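Local coordinates for sensor protein QseC (Escherichia coli, PDB 3JZ3) that acts as the histidine kinase of the QseB/QseC two-component system, using ATP to phosphorylate a histidine and activating the flagella regulon, at residues B[42-47]-B[87-92]; B[57-62]-B[187-192]; B[98-103]-B[128-133]; B[119-124]-B[146-151]. All blocks are in the same frame, centred on the assembly; numbering follows the deposited sequence.

Contact 1 (B[42-47]-B[87-92]); sequences LQLHSG and MDIYHT
Leu44 and Ile89 mark the place where two helices running nearly antiparallel come together, with 157° between the directions of the segments 42-47 and 87-92. The axes are 11.1 Å apart, and the touch is made by Leu44 reaching across to Ile89, Thr92 and the backbone of Asp88; just 150 Å² is buried. Segment 87-92 is not a regular helix: it kinks, and the N atoms of His91 and Thr92 make no bond to the preceding turn. Leu44 CD1 lies 3.6 Å from Asp88 O, at the turn where the regular bonding lapses.

Leu44 does nearly all the work from its side. Its chi1 of 104° lies off the staggered positions, and with this torsion the methyls face Ile89 and Thr92. Ile89 crosses it at about a right angle. Its CG1 lies anti to the carbonyl carbon and CD1 then turns toward the partner helix, ending 3.8 Å from Leu44 CD1. Thr92 comes from the other helix tip to tip with Leu44: Thr92 OG1 is 3.7 Å from Leu44 CD1, and Thr92 CG2 lies 4.0 Å from Leu44 CD2. No hydrogen bond crosses, so the fit is one of shape.

Helix 115-131 lies against the same pair, with Arg123 touching Ile89 and making a long, weak ion pair with Asp88. The second subunit packs nearby, its own Leu44 against Asp88. The contact thus joins helix 42-61, probably the second helix of the phosphoacceptor hairpin, to helix 78-95 of the kinase core.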
loop_
_atom_site.group_PDB
_atom_site.type_symbol
_atom_site.label_atom_id
_atom_site.label_comp_id
_atom_site.label_asym_id
_atom_site.label_seq_id
_atom_site.Cartn_x
_atom_site.Cartn_y
_atom_site.Cartn_z
ATOM N N LEU B 42 -11.425 7.135 9.926
ATOM C CA LEU B 42 -10.081 7.099 10.493
ATOM C C LEU B 42 -9.277 5.920 9.944
ATOM O O LEU B 42 -8.063 6.023 9.770
ATOM C CB LEU B 42 -10.147 7.032 12.021
ATOM N N GLN B 43 -9.968 4.815 9.665
ATOM C CA GLN B 43 -9.341 3.572 9.197
ATOM C C GLN B 43 -8.726 3.682 7.796
ATOM O O GLN B 43 -7.710 3.040 7.508
ATOM C CB GLN B 43 -10.346 2.414 9.240
ATOM N N LEU B 44 -9.338 4.490 6.933
ATOM C CA LEU B 44 -8.855 4.644 5.561
ATOM C C LEU B 44 -7.786 5.741 5.426
ATOM O O LEU B 44 -7.017 5.751 4.463
ATOM C CB LEU B 44 -10.031 4.826 4.582
ATOM C CG LEU B 44 -10.486 6.136 3.927
ATOM C CD1 LEU B 44 -11.644 5.818 2.987
ATOM C CD2 LEU B 44 -10.887 7.225 4.916
ATOM N N HIS B 45 -7.744 6.650 6.401
ATOM C CA HIS B 45 -6.658 7.625 6.521
ATOM C C HIS B 45 -5.406 6.965 7.107
ATOM O O HIS B 45 -4.282 7.276 6.702
ATOM C CB HIS B 45 -7.086 8.816 7.385
ATOM N N SER B 46 -5.621 6.053 8.057
ATOM C CA SER B 46 -4.548 5.304 8.714
ATOM C C SER B 46 -3.760 4.430 7.735
ATOM O O SER B 46 -2.531 4.372 7.806
ATOM C CB SER B 46 -5.117 4.451 9.853
ATOM O OG SER B 46 -4.158 3.527 10.337
ATOM N N GLY B 47 -4.471 3.756 6.833
ATOM C CA GLY B 47 -3.847 2.942 5.790
ATOM C C GLY B 47 -2.901 3.750 4.921
ATOM O O GLY B 47 -1.756 3.350 4.692
HETATM N N MSE B 87 -13.004 8.301 -5.756
HETATM C CA MSE B 87 -13.814 7.091 -5.582
HETATM C C MSE B 87 -13.479 6.300 -4.326
HETATM O O MSE B 87 -14.372 5.765 -3.672
HETATM C CB MSE B 87 -13.748 6.193 -6.821
HETATM C CG MSE B 87 -14.647 6.647 -7.969
HETATM SE SE MSE B 87 -16.477 7.080 -7.411
HETATM C CE MSE B 87 -16.174 8.853 -6.677
ATOM N N ASP B 88 -12.193 6.233 -3.997
ATOM C CA ASP B 88 -11.736 5.567 -2.784
ATOM C C ASP B 88 -12.324 6.218 -1.537
ATOM O O ASP B 88 -12.527 5.555 -0.518
ATOM C CB ASP B 88 -10.207 5.603 -2.700
ATOM C CG ASP B 88 -9.540 4.606 -3.633
ATOM O OD1 ASP B 88 -10.179 3.592 -3.996
ATOM O OD2 ASP B 88 -8.365 4.833 -3.995
ATOM N N ILE B 89 -12.610 7.513 -1.651
ATOM C CA ILE B 89 -12.946 8.373 -0.523
ATOM C C ILE B 89 -14.435 8.686 -0.417
ATOM O O ILE B 89 -14.968 8.797 0.685
ATOM C CB ILE B 89 -12.125 9.699 -0.611
ATOM C CG1 ILE B 89 -10.699 9.485 -0.096
ATOM C CG2 ILE B 89 -12.801 10.858 0.123
ATOM C CD1 ILE B 89 -10.610 9.055 1.361
ATOM N N TYR B 90 -15.095 8.812 -1.564
ATOM C CA TYR B 90 -16.420 9.433 -1.651
ATOM C C TYR B 90 -17.460 8.970 -0.624
ATOM O O TYR B 90 -18.012 9.794 0.109
ATOM C CB TYR B 90 -16.981 9.314 -3.072
ATOM C CG TYR B 90 -18.293 10.037 -3.271
ATOM C CD1 TYR B 90 -18.340 11.429 -3.356
ATOM C CD2 TYR B 90 -19.490 9.328 -3.374
ATOM C CE1 TYR B 90 -19.546 12.099 -3.537
ATOM C CE2 TYR B 90 -20.699 9.985 -3.556
ATOM C CZ TYR B 90 -20.720 11.369 -3.639
ATOM O OH TYR B 90 -21.918 12.022 -3.818
ATOM N N HIS B 91 -17.720 7.664 -0.577
ATOM C CA HIS B 91 -18.777 7.109 0.271
ATOM C C HIS B 91 -18.488 7.309 1.755
ATOM O O HIS B 91 -19.375 7.693 2.520
ATOM C CB HIS B 91 -19.003 5.627 -0.043
ATOM C CG HIS B 91 -20.068 4.987 0.793
ATOM N ND1 HIS B 91 -21.413 5.137 0.528
ATOM C CD2 HIS B 91 -19.985 4.194 1.888
ATOM C CE1 HIS B 91 -22.113 4.466 1.425
ATOM N NE2 HIS B 91 -21.271 3.884 2.262
ATOM N N THR B 92 -17.245 7.048 2.150
ATOM C CA THR B 92 -16.805 7.220 3.531
ATOM C C THR B 92 -16.953 8.676 3.983
ATOM O O THR B 92 -17.510 8.944 5.051
ATOM C CB THR B 92 -15.355 6.720 3.717
ATOM O OG1 THR B 92 -15.308 5.311 3.460
ATOM C CG2 THR B 92 -14.863 6.978 5.125
#

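Contact 2 (B[57-62]-B[187-192])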
loop_
_atom_site.group_PDB
_atom_site.type_symbol
_atom_site.label_atom_id
_atom_site.label_comp_id
_atom_site.label_asym_id
_atom_site.label_seq_id
_atom_site.Cartn_x
_atom_site.Cartn_y
_atom_site.Cartn_z
ATOM N N GLN B 57 10.058 7.370 3.809
ATOM C CA GLN B 57 11.366 7.021 4.357
ATOM C C GLN B 57 12.232 6.345 3.299
ATOM O O GLN B 57 13.389 6.719 3.112
ATOM C CB GLN B 57 11.220 6.129 5.590
ATOM C CG GLN B 57 12.548 5.772 6.254
ATOM C CD GLN B 57 12.382 5.084 7.597
ATOM O OE1 GLN B 57 11.433 4.326 7.818
ATOM N NE2 GLN B 57 13.313 5.345 8.502
ATOM N N LEU B 58 11.659 5.374 2.591
ATOM C CA LEU B 58 12.397 4.640 1.562
ATOM C C LEU B 58 12.824 5.521 0.385
ATOM O O LEU B 58 13.895 5.313 -0.188
ATOM C CB LEU B 58 11.601 3.426 1.072
ATOM C CG LEU B 58 11.361 2.289 2.072
ATOM C CD1 LEU B 58 10.538 1.180 1.431
ATOM C CD2 LEU B 58 12.665 1.732 2.621
ATOM N N LEU B 59 11.992 6.505 0.035
ATOM C CA LEU B 59 12.331 7.476 -1.009
ATOM C C LEU B 59 13.546 8.309 -0.618
ATOM O O LEU B 59 14.468 8.486 -1.420
ATOM C CB LEU B 59 11.149 8.404 -1.312
ATOM C CG LEU B 59 10.070 7.971 -2.309
ATOM C CD1 LEU B 59 8.959 9.001 -2.312
ATOM C CD2 LEU B 59 10.628 7.790 -3.715
ATOM N N THR B 60 13.530 8.813 0.614
ATOM C CA THR B 60 14.612 9.624 1.159
ATOM C C THR B 60 15.929 8.843 1.216
ATOM O O THR B 60 16.955 9.321 0.728
ATOM C CB THR B 60 14.262 10.144 2.573
ATOM O OG1 THR B 60 12.915 10.636 2.594
ATOM C CG2 THR B 60 15.208 11.258 2.988
ATOM N N LEU B 61 15.890 7.645 1.800
ATOM C CA LEU B 61 17.092 6.820 1.967
ATOM C C LEU B 61 17.707 6.410 0.636
ATOM O O LEU B 61 18.931 6.344 0.510
ATOM C CB LEU B 61 16.800 5.577 2.815
ATOM C CG LEU B 61 16.305 5.773 4.250
ATOM C CD1 LEU B 61 16.036 4.429 4.898
ATOM C CD2 LEU B 61 17.296 6.579 5.073
ATOM N N SER B 62 16.853 6.146 -0.352
ATOM C CA SER B 62 17.297 5.787 -1.701
ATOM C C SER B 62 17.813 6.999 -2.483
ATOM O O SER B 62 18.383 6.845 -3.568
ATOM C CB SER B 62 16.157 5.120 -2.470
ATOM O OG SER B 62 15.034 5.979 -2.554
ATOM N N VAL B 187 4.351 14.702 -0.118
ATOM C CA VAL B 187 3.691 15.399 -1.215
ATOM C C VAL B 187 4.718 16.249 -1.957
ATOM O O VAL B 187 4.821 16.167 -3.180
ATOM C CB VAL B 187 2.513 16.269 -0.709
ATOM C CG1 VAL B 187 1.936 17.120 -1.834
ATOM C CG2 VAL B 187 1.425 15.389 -0.087
ATOM N N GLN B 188 5.496 17.031 -1.211
ATOM C CA GLN B 188 6.566 17.838 -1.795
ATOM C C GLN B 188 7.640 16.979 -2.470
ATOM O O GLN B 188 8.146 17.337 -3.531
ATOM C CB GLN B 188 7.195 18.755 -0.741
ATOM N N ARG B 189 7.965 15.843 -1.857
ATOM C CA ARG B 189 9.025 14.962 -2.350
ATOM C C ARG B 189 8.619 14.229 -3.632
ATOM O O ARG B 189 9.384 14.189 -4.600
ATOM C CB ARG B 189 9.437 13.967 -1.256
ATOM C CG ARG B 189 10.639 13.098 -1.594
ATOM C CD ARG B 189 11.120 12.302 -0.374
ATOM N NE ARG B 189 11.994 13.090 0.499
ATOM C CZ ARG B 189 11.607 13.699 1.619
ATOM N NH1 ARG B 189 10.348 13.626 2.037
ATOM N NH2 ARG B 189 12.490 14.387 2.329
ATOM N N ILE B 190 7.421 13.649 -3.628
ATOM C CA ILE B 190 6.885 12.961 -4.801
ATOM C C ILE B 190 6.704 13.943 -5.960
ATOM O O ILE B 190 7.091 13.649 -7.094
ATOM C CB ILE B 190 5.555 12.239 -4.473
ATOM C CG1 ILE B 190 5.831 10.970 -3.666
ATOM C CG2 ILE B 190 4.774 11.908 -5.743
ATOM C CD1 ILE B 190 4.602 10.399 -2.982
ATOM N N ALA B 191 6.129 15.106 -5.660
ATOM C CA ALA B 191 5.946 16.162 -6.649
ATOM C C ALA B 191 7.268 16.523 -7.324
ATOM O O ALA B 191 7.354 16.529 -8.554
ATOM C CB ALA B 191 5.319 17.397 -6.007
ATOM N N LYS B 192 8.290 16.798 -6.510
ATOM C CA LYS B 192 9.616 17.197 -6.994
ATOM C C LYS B 192 10.232 16.124 -7.882
ATOM O O LYS B 192 10.862 16.433 -8.891
ATOM C CB LYS B 192 10.551 17.518 -5.822
#
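Packing is closest where Leu59 crosses Ile190 at about a right angle, Leu59 CD1 resting 3.9 Å from Ile190 CG1, and both residues are buried. Beside them the aliphatic part of Arg189 continues the apolar surface, with its CD 4.0 Å from Leu59 CB. The helices 57-61 and 187-192 cross at 53°; their axes are 11.0 Å apart, and the touching residues are Leu59, Thr60, Arg189 and Ile190.

The outer half is looser and polar. Arg189 leaves its helix extended, then bends at chi3 (-83°), and the bend turns the guanidinium across Thr60. Thr60 OG1 sits 3.3 Å above one face of the Arg189 guanidinium, offset toward its rim. Although Thr60 OG1 is 3.4 Å from Arg189 NE, the angle is too poor for a hydrogen bond. Both polar ends share Asp56, one turn before Thr60 on helix 42-61: Arg189 NH1 makes a salt bridge to Asp56 OD1, while Thr60 OG1 is hydrogen-bonded to Asp56 O. Thr60 itself lies on the surface.

This is a junction between helix 42-61, of the phosphoacceptor region, and helix 186-193 of the ATPase part. Ile190 also faces helix 115-131, Val187 reaches Val198 in strand 197-202, and on helix 42-61 Leu58 meets Leu58 of the second subunit.

Contact 3 (B[98-103]-B[128-133]); sequences IDVRLT and NAVRYS
Ile98 leads into the edge strand of the mixed sheet and packs on the end of helix 115-131, in the helix-on-sheet layering of the Bergerat (GHKL) ATPase fold. It buries more surface than any other residue here. CG1 lies anti to the carbonyl carbon (chi1 -50°), which carries CD1 over Ser133, two residues past the end of the helix: Ile98 CD1 is 3.7 Å from Ser133 CB and 3.5 Å from Ser133 O. The other branch, Ile98 CG2, touches both partners, 4.1 Å from Ser133 CB and 4.3 Å from Val130 CG1.

Val130, on the last turn of the helix, spreads its two methyls over two residues of the partner segment. While CG1 takes Ile98, Val130 CG2 lies 4.5 Å from Val100 CG2, a looser touch. Helix 78-95 closes over the same apolar patch, with Ala93 on Ile98 and Val86 on Val100, and Val139 of the adjoining strand meets both Ile98 and Ser133.

Ser133 meets Ile98 with CB and its backbone O, while its hydroxyl is turned to its own segment. Ser133 OG donates back to Ala129 O over 2.6 Å, at a C=O...donor angle of 154° and with the donor tilted 21° from the carbonyl plane.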
loop_
_atom_site.group_PDB
_atom_site.type_symbol
_atom_site.label_atom_id
_atom_site.label_comp_id
_atom_site.label_asym_id
_atom_site.label_seq_id
_atom_site.Cartn_x
_atom_site.Cartn_y
_atom_site.Cartn_z
ATOM N N ILE B 98 -19.372 14.947 4.658
ATOM C CA ILE B 98 -18.430 15.701 3.825
ATOM C C ILE B 98 -18.645 15.348 2.353
ATOM O O ILE B 98 -18.543 14.183 1.964
ATOM C CB ILE B 98 -16.946 15.418 4.208
ATOM C CG1 ILE B 98 -16.711 15.552 5.724
ATOM C CG2 ILE B 98 -15.989 16.299 3.398
ATOM C CD1 ILE B 98 -16.776 16.972 6.277
ATOM N N ASP B 99 -18.948 16.357 1.542
ATOM C CA ASP B 99 -19.137 16.157 0.108
ATOM C C ASP B 99 -17.850 16.414 -0.666
ATOM O O ASP B 99 -17.145 17.390 -0.403
ATOM C CB ASP B 99 -20.258 17.053 -0.417
ATOM C CG ASP B 99 -21.635 16.465 -0.179
ATOM O OD1 ASP B 99 -21.776 15.561 0.675
ATOM O OD2 ASP B 99 -22.586 16.913 -0.857
ATOM N N VAL B 100 -17.551 15.529 -1.614
ATOM C CA VAL B 100 -16.369 15.678 -2.467
ATOM C C VAL B 100 -16.790 15.961 -3.909
ATOM O O VAL B 100 -17.453 15.145 -4.552
ATOM C CB VAL B 100 -15.433 14.443 -2.401
ATOM C CG1 VAL B 100 -14.177 14.675 -3.234
ATOM C CG2 VAL B 100 -15.051 14.130 -0.959
ATOM N N ARG B 101 -16.404 17.134 -4.399
ATOM C CA ARG B 101 -16.765 17.577 -5.735
ATOM C C ARG B 101 -15.551 17.515 -6.641
ATOM O O ARG B 101 -14.531 18.150 -6.366
ATOM C CB ARG B 101 -17.320 19.004 -5.687
ATOM C CG ARG B 101 -17.555 19.652 -7.051
ATOM C CD ARG B 101 -17.913 21.132 -6.913
ATOM N NE ARG B 101 -19.175 21.315 -6.197
ATOM C CZ ARG B 101 -19.420 22.286 -5.322
ATOM N NH1 ARG B 101 -18.489 23.187 -5.029
ATOM N NH2 ARG B 101 -20.605 22.350 -4.728
ATOM N N LEU B 102 -15.670 16.744 -7.718
ATOM C CA LEU B 102 -14.624 16.666 -8.732
ATOM C C LEU B 102 -14.997 17.457 -9.984
ATOM O O LEU B 102 -15.980 17.151 -10.658
ATOM C CB LEU B 102 -14.310 15.211 -9.086
ATOM C CG LEU B 102 -13.242 14.985 -10.161
ATOM C CD1 LEU B 102 -11.854 15.380 -9.668
ATOM C CD2 LEU B 102 -13.254 13.541 -10.630
ATOM N N THR B 103 -14.204 18.482 -10.274
ATOM C CA THR B 103 -14.379 19.308 -11.462
ATOM C C THR B 103 -13.231 19.027 -12.429
ATOM O O THR B 103 -12.063 19.026 -12.035
ATOM C CB THR B 103 -14.410 20.812 -11.099
ATOM O OG1 THR B 103 -15.477 21.060 -10.174
ATOM C CG2 THR B 103 -14.618 21.672 -12.332
ATOM N N ASN B 128 -6.186 14.831 3.944
ATOM C CA ASN B 128 -5.964 16.077 4.666
ATOM C C ASN B 128 -7.129 17.060 4.511
ATOM O O ASN B 128 -7.529 17.712 5.482
ATOM C CB ASN B 128 -4.649 16.726 4.222
ATOM C CG ASN B 128 -4.387 18.060 4.908
ATOM O OD1 ASN B 128 -4.582 18.201 6.117
ATOM N ND2 ASN B 128 -3.936 19.045 4.136
ATOM N N ALA B 129 -7.672 17.156 3.297
ATOM C CA ALA B 129 -8.782 18.069 3.017
ATOM C C ALA B 129 -10.093 17.610 3.656
ATOM O O ALA B 129 -10.881 18.435 4.112
ATOM C CB ALA B 129 -8.954 18.267 1.522
ATOM N N VAL B 130 -10.318 16.297 3.688
ATOM C CA VAL B 130 -11.514 15.730 4.319
ATOM C C VAL B 130 -11.419 15.821 5.850
ATOM O O VAL B 130 -12.440 15.885 6.548
ATOM C CB VAL B 130 -11.732 14.253 3.878
ATOM C CG1 VAL B 130 -12.844 13.587 4.680
ATOM C CG2 VAL B 130 -12.055 14.184 2.394
ATOM N N ARG B 131 -10.122 15.854 6.357
ATOM C CA ARG B 131 -9.928 15.737 7.823
ATOM C C ARG B 131 -10.243 17.061 8.529
ATOM O O ARG B 131 -10.899 17.077 9.574
ATOM C CB ARG B 131 -8.491 15.278 8.113
ATOM C CG ARG B 131 -8.063 15.311 9.563
ATOM C CD ARG B 131 -6.575 15.032 9.670
ATOM N NE ARG B 131 -6.150 14.862 11.059
ATOM C CZ ARG B 131 -6.196 13.707 11.723
ATOM N NH1 ARG B 131 -6.654 12.602 11.130
ATOM N NH2 ARG B 131 -5.783 13.658 12.988
ATOM N N TYR B 132 -9.788 18.173 7.942
ATOM C CA TYR B 132 -10.016 19.491 8.520
ATOM C C TYR B 132 -11.261 20.166 7.939
ATOM O O TYR B 132 -11.474 21.369 8.123
ATOM C CB TYR B 132 -8.768 20.363 8.353
ATOM C CG TYR B 132 -7.590 19.863 9.161
ATOM C CD1 TYR B 132 -7.426 20.237 10.496
ATOM C CD2 TYR B 132 -6.648 19.004 8.598
ATOM C CE1 TYR B 132 -6.350 19.775 11.246
ATOM C CE2 TYR B 132 -5.570 18.535 9.339
ATOM C CZ TYR B 132 -5.428 18.925 10.660
ATOM O OH TYR B 132 -4.361 18.464 11.397
ATOM N N SER B 133 -12.082 19.379 7.248
ATOM C CA SER B 133 -13.372 19.848 6.757
ATOM C C SER B 133 -14.422 19.709 7.849
ATOM O O SER B 133 -14.597 18.620 8.402
ATOM C CB SER B 133 -13.810 19.059 5.520
ATOM O OG SER B 133 -13.224 19.582 4.345
#

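Contact 4 (B[119-124]-B[146-151]); sequences SLLVRN and DNFIVR
Phe148 projects from strand 147-151 toward Leu121 and Val122 of the helix, and its ring is the strand's whole share of the side-chain contact. From CB the chain starts in the crowded position, CG lying between the backbone N and the carbonyl carbon (chi1 68°). CB and CG come close to no side chain of the helix segment; contact begins at Phe148 CE1, 4.1 Å from Val122 CG2, and the tip does the rest: Phe148 CZ lies 3.7 Å from Val122 CG2 and 4.0 Å from Leu121 CD2. The Leu121 methyl comes at the ring edge, near its plane, whereas Val122 approaches obliquely.

Val122 is also covered by Leu81, Leu82 and Ser85 of helix 78-95, and Trp214 packs on Phe148. Within the same helix segment Leu120 O accepts from both Asn124 N and Asn124 ND2, the latter at 2.8 Å, from opposite faces of its plane. Asn124 ND2 also bonds to Thr52 OG1 of helix 42-61.

Across the contact there is no hydrogen bond or charge pair, and all three touching residues are buried. Helix 115-131 is therefore joined to the sheet here by apolar packing alone, and its position at this point is set by shape and the exclusion of water, not by directed bonds.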
loop_
_atom_site.group_PDB
_atom_site.type_symbol
_atom_site.label_atom_id
_atom_site.label_comp_id
_atom_site.label_asym_id
_atom_site.label_seq_id
_atom_site.Cartn_x
_atom_site.Cartn_y
_atom_site.Cartn_z
ATOM N N SER B 119 -0.604 8.337 -6.839
ATOM C CA SER B 119 -1.804 7.970 -6.109
ATOM C C SER B 119 -1.663 8.344 -4.632
ATOM O O SER B 119 -2.600 8.863 -4.029
ATOM C CB SER B 119 -2.085 6.475 -6.279
ATOM O OG SER B 119 -3.178 6.069 -5.482
ATOM N N LEU B 120 -0.480 8.091 -4.068
ATOM C CA LEU B 120 -0.164 8.459 -2.683
ATOM C C LEU B 120 -0.199 9.964 -2.465
ATOM O O LEU B 120 -0.778 10.435 -1.491
ATOM C CB LEU B 120 1.216 7.927 -2.277
ATOM C CG LEU B 120 1.348 6.477 -1.820
ATOM C CD1 LEU B 120 2.816 6.139 -1.617
ATOM C CD2 LEU B 120 0.554 6.229 -0.541
ATOM N N LEU B 121 0.443 10.706 -3.366
ATOM C CA LEU B 121 0.430 12.167 -3.337
ATOM C C LEU B 121 -1.002 12.695 -3.280
ATOM O O LEU B 121 -1.355 13.446 -2.367
ATOM C CB LEU B 121 1.149 12.733 -4.567
ATOM C CG LEU B 121 1.400 14.243 -4.638
ATOM C CD1 LEU B 121 2.475 14.551 -5.661
ATOM C CD2 LEU B 121 0.128 15.026 -4.955
ATOM N N VAL B 122 -1.819 12.289 -4.250
ATOM C CA VAL B 122 -3.185 12.796 -4.372
ATOM C C VAL B 122 -4.005 12.446 -3.135
ATOM O O VAL B 122 -4.737 13.282 -2.604
ATOM C CB VAL B 122 -3.885 12.278 -5.662
ATOM C CG1 VAL B 122 -5.357 12.645 -5.659
ATOM C CG2 VAL B 122 -3.206 12.847 -6.903
ATOM N N ARG B 123 -3.851 11.209 -2.674
ATOM C CA ARG B 123 -4.621 10.699 -1.550
ATOM C C ARG B 123 -4.298 11.397 -0.221
ATOM O O ARG B 123 -5.188 11.611 0.600
ATOM C CB ARG B 123 -4.435 9.189 -1.439
ATOM C CG ARG B 123 -5.419 8.518 -0.515
ATOM C CD ARG B 123 -6.818 8.451 -1.096
ATOM N NE ARG B 123 -7.743 7.845 -0.142
ATOM C CZ ARG B 123 -7.896 6.535 0.040
ATOM N NH1 ARG B 123 -7.187 5.663 -0.665
ATOM N NH2 ARG B 123 -8.765 6.095 0.937
ATOM N N ASN B 124 -3.033 11.754 -0.022
ATOM C CA ASN B 124 -2.624 12.543 1.138
ATOM C C ASN B 124 -3.294 13.911 1.186
ATOM O O ASN B 124 -3.774 14.337 2.238
ATOM C CB ASN B 124 -1.106 12.704 1.175
ATOM C CG ASN B 124 -0.425 11.565 1.890
ATOM O OD1 ASN B 124 -0.409 11.511 3.118
ATOM N ND2 ASN B 124 0.147 10.643 1.127
ATOM N N ASP B 146 -2.528 22.504 -16.527
ATOM C CA ASP B 146 -1.168 22.394 -15.999
ATOM C C ASP B 146 -1.097 22.360 -14.468
ATOM O O ASP B 146 -0.037 22.596 -13.883
ATOM C CB ASP B 146 -0.297 23.529 -16.551
ATOM C CG ASP B 146 -0.812 24.910 -16.172
ATOM O OD1 ASP B 146 -1.913 25.018 -15.581
ATOM O OD2 ASP B 146 -0.105 25.897 -16.473
ATOM N N ASN B 147 -2.231 22.074 -13.830
ATOM C CA ASN B 147 -2.303 21.939 -12.379
ATOM C C ASN B 147 -3.575 21.225 -11.942
ATOM O O ASN B 147 -4.559 21.191 -12.682
ATOM C CB ASN B 147 -2.225 23.308 -11.695
ATOM C CG ASN B 147 -3.422 24.190 -12.013
ATOM O OD1 ASN B 147 -4.395 24.234 -11.258
ATOM N ND2 ASN B 147 -3.359 24.887 -13.141
ATOM N N PHE B 148 -3.549 20.645 -10.748
ATOM C CA PHE B 148 -4.789 20.294 -10.065
ATOM C C PHE B 148 -4.826 20.925 -8.678
ATOM O O PHE B 148 -3.782 21.241 -8.105
ATOM C CB PHE B 148 -5.085 18.777 -10.062
ATOM C CG PHE B 148 -4.144 17.952 -9.232
ATOM C CD1 PHE B 148 -4.398 17.730 -7.880
ATOM C CD2 PHE B 148 -3.029 17.354 -9.811
ATOM C CE1 PHE B 148 -3.534 16.949 -7.106
ATOM C CE2 PHE B 148 -2.157 16.564 -9.048
ATOM C CZ PHE B 148 -2.410 16.367 -7.694
ATOM N N ILE B 149 -6.033 21.142 -8.167
ATOM C CA ILE B 149 -6.221 21.820 -6.890
ATOM C C ILE B 149 -7.118 20.998 -5.979
ATOM O O ILE B 149 -8.164 20.506 -6.404
ATOM C CB ILE B 149 -6.843 23.237 -7.063
ATOM C CG1 ILE B 149 -5.937 24.141 -7.913
ATOM C CG2 ILE B 149 -7.111 23.886 -5.701
ATOM C CD1 ILE B 149 -6.653 25.346 -8.537
ATOM N N VAL B 150 -6.685 20.843 -4.731
ATOM C CA VAL B 150 -7.518 20.281 -3.675
ATOM C C VAL B 150 -7.765 21.397 -2.661
ATOM O O VAL B 150 -6.824 22.036 -2.187
ATOM C CB VAL B 150 -6.861 19.044 -3.014
ATOM C CG1 VAL B 150 -7.809 18.395 -2.011
ATOM C CG2 VAL B 150 -6.438 18.030 -4.075
ATOM N N ARG B 151 -9.036 21.635 -2.348
ATOM C CA ARG B 151 -9.448 22.811 -1.588
ATOM C C ARG B 151 -10.574 22.472 -0.611
ATOM O O ARG B 151 -11.571 21.858 -0.994
ATOM C CB ARG B 151 -9.901 23.900 -2.563
ATOM C CG ARG B 151 -10.426 25.168 -1.927
ATOM C CD ARG B 151 -11.500 25.792 -2.805
ATOM N NE ARG B 151 -11.900 27.119 -2.338
ATOM C CZ ARG B 151 -12.738 27.351 -1.331
ATOM N NH1 ARG B 151 -13.281 26.346 -0.653
ATOM N NH2 ARG B 151 -13.029 28.601 -0.995
#

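In the fold
Helix 115-131 ties the set together. Contact 4 is linked to contact 1 through Arg123, whose NH2 is 3.5 Å from Leu44 CG, and to contact 2 through Leu121, whose CD1 is 3.5 Å from Ile190 CG2. Further along, Ala129 CB of contact 3 lies 3.7 Å from Val150 CG1 of contact 4, and Ile89 CG2 of contact 1 is 4.1 Å from Val130 CG2 of contact 3. Contacts 1 and 2 share helix 42-61 but their centres are 23 Å apart; contacts 2 and 3, about 25 Å apart between centres, lie on opposite sides of the chain's centre. The predicted phosphoacceptor His11 and residues 157-182, probably including the ATP lid, are not modelled.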